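Local atomic coordinates of pantothenate synthetase (Francisella tularensis subsp. tularensis, PDB entry 3N8H), a protein that probably catalyses the ATP-dependent condensation of pantoate with beta-alanine to pantothenate by way of a pantoyl-adenylate intermediate. Residues 109-114 / 130-135; 212-215 / 219-222. All blocks are in the same frame, centred on the assembly; numbering follows the deposited sequence. Where two conformers were deposited one is given.

Interaction 1 (109-114 / 130-135); sequences IEPKLE and GMLTVV
Ile109 sits against Thr133 and Leu132 where the end of strand 107-111 runs over helix 127-142. The axes of strand 109-111 and helix 130-135 come within 7.2 Å of each other, with their N-to-C directions 137° apart, and the backbones are nearest at Ile109 and Thr133, whose CA atoms are 5.1 Å apart. One hydrogen bond joins the two segments at this point: Ile109 N donates to Thr133 OG1 over 2.8 Å, and the bond is fairly straight, with an angle of 161° at the hydrogen. Thr133 places its hydroxyl beside its own backbone N and anti to the carbonyl carbon (chi1 -58°). From there OG1 also bonds the carbonyl oxygen of Ser129, one turn back in the helix, while Ser129 OG returns a bond to Ile109 O.

Beside this polar point lies the apolar part. Ile109 turns CG2 anti to its backbone N, and this methyl meets Leu132 CB at 3.7 Å, the two side chains crossing at about a right angle. Ile109 CB points at the helix, but the CG1 branch carries its end, CD1, away from it. Two residues on, past Glu110, whose CB points away from the helix, Pro111 CG touches Leu132 CD1 at 3.8 Å, with CB of the ring close behind.

The strand is part of the dimer interface: Ile109, Glu110 and Pro111 form an antiparallel ladder with a strand of the second subunit, and Ile109 packs on Ile109 of that chain. Leu132 lies about 7 Å, side chain to side chain, from Gln156, predicted to bind pantoate. The buried Thr133 hydroxyl accepts from the strand and donates to Ser129 O; these two bonds tie strand to helix through one side chain and should restrict the hydroxyl's rotation.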
ATOM      1  N   ILE A 109      -2.706  -4.141  -0.358  1.00 31.21           N
ATOM      2  CA  ILE A 109      -1.766  -4.129  -1.463  1.00 35.39           C
ATOM      3  C   ILE A 109      -2.101  -5.303  -2.367  1.00 41.26           C
ATOM      4  O   ILE A 109      -2.155  -6.446  -1.905  1.00 36.34           O
ATOM      5  CB  ILE A 109      -0.313  -4.268  -0.977  1.00 37.90           C
ATOM      6  CG1 ILE A 109       0.115  -3.008  -0.227  1.00 42.04           C
ATOM      7  CG2 ILE A 109       0.599  -4.478  -2.159  1.00 35.28           C
ATOM      8  CD1 ILE A 109       0.241  -1.797  -1.110  1.00 49.81           C
ATOM      9  N   GLU A 110      -2.329  -5.011  -3.642  1.00 35.28           N
ATOM     10  CA  GLU A 110      -2.732  -6.014  -4.627  1.00 37.08           C
ATOM     11  C   GLU A 110      -1.619  -6.127  -5.651  1.00 42.89           C
ATOM     12  O   GLU A 110      -1.284  -5.141  -6.306  1.00 38.62           O
ATOM     13  CB  GLU A 110      -3.994  -5.525  -5.341  1.00 45.27           C
ATOM     14  CG  GLU A 110      -4.887  -6.593  -5.903  1.00 67.37           C
ATOM     15  CD  GLU A 110      -5.608  -7.382  -4.823  1.00 79.89           C
ATOM     16  OE1 GLU A 110      -6.517  -6.823  -4.161  1.00 82.73           O
ATOM     17  OE2 GLU A 110      -5.264  -8.568  -4.646  1.00 77.51           O
ATOM     18  N   PRO A 111      -1.031  -7.322  -5.805  1.00 37.95           N
ATOM     19  CA  PRO A 111       0.049  -7.422  -6.765  1.00 30.93           C
ATOM     20  C   PRO A 111      -0.484  -7.759  -8.168  1.00 41.26           C
ATOM     21  O   PRO A 111      -1.172  -8.753  -8.372  1.00 52.15           O
ATOM     22  CB  PRO A 111       0.893  -8.593  -6.235  1.00 37.44           C
ATOM     23  CG  PRO A 111       0.009  -9.327  -5.205  1.00 40.00           C
ATOM     24  CD  PRO A 111      -1.320  -8.611  -5.158  1.00 39.80           C
ATOM     25  N   LYS A 112      -0.170  -6.923  -9.140  1.00 32.12           N
ATOM     26  CA  LYS A 112      -0.540  -7.239 -10.532  1.00 39.64           C
ATOM     27  C   LYS A 112       0.723  -7.400 -11.356  1.00 43.70           C
ATOM     28  O   LYS A 112       1.216  -6.438 -11.958  1.00 42.72           O
ATOM     29  CB  LYS A 112      -1.454  -6.158 -11.115  1.00 46.14           C
ATOM     30  CG  LYS A 112      -2.867  -6.195 -10.538  1.00 58.83           C
ATOM     31  CD  LYS A 112      -3.412  -7.622 -10.580  1.00 66.66           C
ATOM     32  CE  LYS A 112      -4.734  -7.730  -9.858  1.00 70.34           C
ATOM     33  NZ  LYS A 112      -5.732  -6.812 -10.460  1.00 75.18           N
ATOM     34  N   LEU A 113       1.282  -8.606 -11.315  1.00 39.31           N
ATOM     35  CA  LEU A 113       2.482  -8.929 -12.074  1.00 44.18           C
ATOM     36  C   LEU A 113       2.720 -10.428 -12.130  1.00 45.25           C
ATOM     37  O   LEU A 113       2.165 -11.184 -11.340  1.00 40.20           O
ATOM     38  CB  LEU A 113       3.724  -8.213 -11.533  1.00 44.88           C
ATOM     39  CG  LEU A 113       4.018  -7.898 -10.050  1.00 45.68           C
ATOM     40  CD1 LEU A 113       3.194  -8.663  -9.018  1.00 32.31           C
ATOM     41  CD2 LEU A 113       5.507  -8.017  -9.758  1.00 27.96           C
ATOM     42  N   GLU A 114       3.566 -10.848 -13.064  1.00 47.75           N
ATOM     43  CA  GLU A 114       3.739 -12.270 -13.364  1.00 47.64           C
ATOM     44  C   GLU A 114       4.180 -13.136 -12.188  1.00 38.41           C
ATOM     45  O   GLU A 114       3.567 -14.170 -11.886  1.00 45.42           O
ATOM     46  CB  GLU A 114       4.697 -12.449 -14.538  1.00 57.18           C
ATOM     47  CG  GLU A 114       3.970 -12.682 -15.842  1.00 76.46           C
ATOM     48  CD  GLU A 114       3.179 -13.983 -15.832  1.00 85.61           C
ATOM     49  OE1 GLU A 114       1.936 -13.927 -15.678  1.00 86.79           O
ATOM     50  OE2 GLU A 114       3.805 -15.059 -15.973  1.00 85.55           O
ATOM     51  N   GLY A 130      -2.252 -10.497   1.184  1.00 29.91           N
ATOM     52  CA  GLY A 130      -2.184 -10.440   2.638  1.00 34.38           C
ATOM     53  C   GLY A 130      -0.791 -10.157   3.174  1.00 31.82           C
ATOM     54  O   GLY A 130      -0.618  -9.349   4.095  1.00 32.90           O
HETATM   55  N   MSE A 131       0.188 -10.837   2.587  1.00 26.78           N
HETATM   56  CA  MSE A 131       1.595 -10.803   2.979  1.00 32.43           C
HETATM   57  C   MSE A 131       2.186  -9.410   2.746  1.00 25.84           C
HETATM   58  O   MSE A 131       2.809  -8.818   3.630  1.00 28.40           O
HETATM   59  CB  MSE A 131       2.353 -11.830   2.120  1.00 32.75           C
HETATM   60  CG  MSE A 131       3.807 -12.012   2.406  1.00 28.42           C
HETATM   61 SE   MSE A 131       4.910 -10.625   1.539  0.71 39.41          SE
HETATM   62  CE  MSE A 131       4.753 -11.361  -0.313  1.00 27.17           C
ATOM     63  N   LEU A 132       1.979  -8.896   1.548  1.00 24.13           N
ATOM     64  CA  LEU A 132       2.458  -7.558   1.169  1.00 30.31           C
ATOM     65  C   LEU A 132       1.850  -6.427   2.016  1.00 34.65           C
ATOM     66  O   LEU A 132       2.532  -5.461   2.349  1.00 33.60           O
ATOM     67  CB  LEU A 132       2.157  -7.306  -0.308  1.00 31.41           C
ATOM     68  CG  LEU A 132       3.066  -8.107  -1.241  1.00 31.02           C
ATOM     69  CD1 LEU A 132       2.600  -7.982  -2.701  1.00 34.08           C
ATOM     70  CD2 LEU A 132       4.533  -7.641  -1.068  1.00 32.90           C
ATOM     71  N   THR A 133       0.567  -6.545   2.351  1.00 35.36           N
ATOM     72  CA  THR A 133      -0.107  -5.536   3.163  1.00 38.40           C
ATOM     73  C   THR A 133       0.470  -5.503   4.599  1.00 31.25           C
ATOM     74  O   THR A 133       0.828  -4.441   5.122  1.00 32.71           O
ATOM     75  CB  THR A 133      -1.640  -5.791   3.215  1.00 32.88           C
ATOM     76  OG1 THR A 133      -2.173  -5.796   1.874  1.00 32.94           O
ATOM     77  CG2 THR A 133      -2.334  -4.707   4.023  1.00 37.38           C
ATOM     78  N   VAL A 134       0.586  -6.671   5.214  1.00 29.50           N
ATOM     79  CA  VAL A 134       1.150  -6.747   6.562  1.00 31.89           C
ATOM     80  C   VAL A 134       2.638  -6.386   6.549  1.00 30.09           C
ATOM     81  O   VAL A 134       3.120  -5.731   7.462  1.00 32.23           O
ATOM     82  CB  VAL A 134       0.897  -8.123   7.250  1.00 32.70           C
ATOM     83  CG1 VAL A 134       1.862  -9.191   6.745  1.00 31.68           C
ATOM     84  CG2 VAL A 134       1.047  -7.971   8.759  1.00 34.63           C
ATOM     85  N   VAL A 135       3.367  -6.772   5.504  1.00 26.39           N
ATOM     86  CA  VAL A 135       4.789  -6.422   5.450  1.00 30.05           C
ATOM     87  C   VAL A 135       4.978  -4.892   5.343  1.00 31.73           C
ATOM     88  O   VAL A 135       5.773  -4.278   6.080  1.00 31.04           O
ATOM     89  CB  VAL A 135       5.529  -7.189   4.298  1.00 33.33           C
ATOM     90  CG1 VAL A 135       6.917  -6.603   4.041  1.00 27.08           C
ATOM     91  CG2 VAL A 135       5.647  -8.663   4.652  1.00 31.91           C
TER

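Interaction 2 (212-215 / 219-222); sequences DDFS and ELTN
Leu220 meets Asp212 and Phe214 from the helical side of a tight bend, with helix 217-225 beginning just after the loop. At Glu219, the first residue of 219-222 and still in the first turn of the helix, the backbone N bonds the side-chain OD1 of Asn216. Leu220 comes next and makes the contact. Its CG lies anti to the backbone N (chi1 174°), which carries both methyls out to the loop. In the one of its two modelled conformers described here, CD2 is 3.4 Å from Phe214 CD1, approaching the ring obliquely, and 3.6 Å from Asp212 OD2; CD1 lies 3.7 Å from Asp212 OD1. The two methyls thus abut the carboxylate from one side, one against each oxygen.

The loop that receives it is built from two successive Asx turns linking helix 196-210 to helix 217-225. Asp212 OD2 accepts from Phe214 N at 2.8 Å, on its anti side but tilted 26° out of the carboxylate plane, in a bent bond (147° at the hydrogen), and Asp212 CB sits over the centre of the Phe214 ring. Asp213 OD1 takes both Ser215 N and Ser215 OG from above the same face of its carboxylate plane. Leu220 also packs on Ile208 and Ile234. Further on, Thr221 touches Leu231 and Ile234 of strand 230-237.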
ATOM      1  N   ASP A 212      17.856 -36.861  -7.911  1.00 42.90           N
ATOM      2  CA  ASP A 212      17.195 -36.558  -9.181  1.00 44.04           C
ATOM      3  C   ASP A 212      17.936 -35.526 -10.003  1.00 46.91           C
ATOM      4  O   ASP A 212      18.629 -34.676  -9.449  1.00 38.91           O
ATOM      5  CB  ASP A 212      15.752 -36.086  -8.967  1.00 43.23           C
ATOM      6  CG  ASP A 212      14.816 -36.617 -10.032  1.00 46.43           C
ATOM      7  OD1 ASP A 212      14.382 -37.776  -9.894  1.00 45.42           O
ATOM      8  OD2 ASP A 212      14.536 -35.894 -11.014  1.00 49.32           O
ATOM      9  N   ASP A 213      17.785 -35.608 -11.328  1.00 48.62           N
ATOM     10  CA  ASP A 213      18.365 -34.616 -12.223  1.00 51.84           C
ATOM     11  C   ASP A 213      17.301 -33.669 -12.764  1.00 53.63           C
ATOM     12  O   ASP A 213      17.620 -32.675 -13.418  1.00 53.91           O
ATOM     13  CB  ASP A 213      19.175 -35.262 -13.364  1.00 60.26           C
ATOM     14  CG  ASP A 213      18.330 -36.145 -14.276  1.00 64.18           C
ATOM     15  OD1 ASP A 213      17.086 -36.041 -14.252  1.00 60.49           O
ATOM     16  OD2 ASP A 213      18.927 -36.951 -15.025  1.00 73.87           O
ATOM     17  N   PHE A 214      16.039 -33.974 -12.470  1.00 44.91           N
ATOM     18  CA  PHE A 214      14.944 -33.067 -12.797  1.00 40.92           C
ATOM     19  C   PHE A 214      14.739 -32.971 -14.315  1.00 43.00           C
ATOM     20  O   PHE A 214      14.152 -32.019 -14.811  1.00 39.24           O
ATOM     21  CB  PHE A 214      15.216 -31.684 -12.208  1.00 35.44           C
ATOM     22  CG  PHE A 214      15.446 -31.707 -10.716  1.00 44.84           C
ATOM     23  CD1 PHE A 214      14.378 -31.855  -9.842  1.00 35.29           C
ATOM     24  CD2 PHE A 214      16.728 -31.639 -10.194  1.00 43.98           C
ATOM     25  CE1 PHE A 214      14.576 -31.903  -8.473  1.00 39.09           C
ATOM     26  CE2 PHE A 214      16.935 -31.688  -8.814  1.00 48.00           C
ATOM     27  CZ  PHE A 214      15.853 -31.826  -7.958  1.00 42.66           C
ATOM     28  N   SER A 215      15.233 -33.956 -15.048  1.00 39.20           N
ATOM     29  CA  SER A 215      15.057 -33.934 -16.503  1.00 47.14           C
ATOM     30  C   SER A 215      13.642 -34.366 -16.872  1.00 49.83           C
ATOM     31  O   SER A 215      13.192 -34.185 -18.004  1.00 53.55           O
ATOM     32  CB  SER A 215      16.059 -34.872 -17.169  1.00 41.12           C
ATOM     33  OG  SER A 215      15.847 -36.206 -16.748  1.00 44.23           O
ATOM     34  N   GLU A 219       7.872 -38.071 -14.072  1.00 37.11           N
ATOM     35  CA  GLU A 219       8.273 -39.268 -13.332  1.00 35.90           C
ATOM     36  C   GLU A 219       8.642 -38.895 -11.894  1.00 40.26           C
ATOM     37  O   GLU A 219       8.438 -39.684 -10.973  1.00 40.77           O
ATOM     38  CB  GLU A 219       9.465 -39.947 -14.002  1.00 57.96           C
ATOM     39  CG  GLU A 219       9.114 -40.691 -15.275  1.00 87.97           C
ATOM     40  CD  GLU A 219      10.334 -41.327 -15.922  1.00108.06           C
ATOM     41  OE1 GLU A 219      11.457 -41.098 -15.415  1.00111.88           O
ATOM     42  OE2 GLU A 219      10.168 -42.049 -16.936  1.00113.77           O
ATOM     43  N   LEU A 220       9.172 -37.682 -11.706  0.91 34.20           N
ATOM     44  CA  LEU A 220       9.579 -37.241 -10.376  0.91 38.41           C
ATOM     45  C   LEU A 220       8.330 -37.007  -9.529  0.91 38.28           C
ATOM     46  O   LEU A 220       8.315 -37.282  -8.333  0.91 38.35           O
ATOM     47  CB  LEU A 220      10.450 -35.973 -10.461  0.91 37.11           C
ATOM     48  CG  LEU A 220      10.858 -35.272  -9.157  0.91 35.96           C
ATOM     49  CD1 LEU A 220      11.435 -36.289  -8.167  0.91 33.86           C
ATOM     50  CD2 LEU A 220      11.875 -34.151  -9.424  0.91 33.56           C
ATOM     51  N   THR A 221       7.286 -36.496 -10.170  1.00 38.64           N
ATOM     52  CA  THR A 221       6.032 -36.240  -9.487  1.00 39.34           C
ATOM     53  C   THR A 221       5.469 -37.590  -9.012  1.00 38.73           C
ATOM     54  O   THR A 221       5.047 -37.733  -7.870  1.00 38.91           O
ATOM     55  CB  THR A 221       5.029 -35.475 -10.397  1.00 41.09           C
ATOM     56  OG1 THR A 221       5.543 -34.163 -10.672  1.00 39.34           O
ATOM     57  CG2 THR A 221       3.686 -35.307  -9.714  1.00 39.49           C
ATOM     58  N   ASN A 222       5.504 -38.583  -9.887  1.00 36.29           N
ATOM     59  CA  ASN A 222       5.018 -39.923  -9.533  1.00 34.65           C
ATOM     60  C   ASN A 222       5.788 -40.529  -8.369  1.00 40.92           C
ATOM     61  O   ASN A 222       5.207 -41.204  -7.533  1.00 40.67           O
ATOM     62  CB  ASN A 222       5.080 -40.855 -10.739  1.00 38.05           C
ATOM     63  CG  ASN A 222       4.119 -40.448 -11.845  1.00 44.22           C
ATOM     64  OD1 ASN A 222       3.198 -39.659 -11.627  1.00 50.63           O
ATOM     65  ND2 ASN A 222       4.342 -40.979 -13.046  1.00 47.87           N
TER

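Both contacts are buried, yet they occupy different parts of the chain: interaction 1 is centred about 15 Å from the chain centre and interaction 2 about 26 Å, with some 32 Å between their own centres and no touch. They share no helix or strand. Interaction 1 joins a strand to a helix across 15 intervening residues, lies at the dimer interface, and combines apolar packing with a hydrogen bond between the segments. Interaction 2 is local, with three residues between its segments, near the antiparallel sheet and away from the annotated sites and the second subunit; there the hydrogen bonds shape the loop internally, while the contact itself is van der Waals.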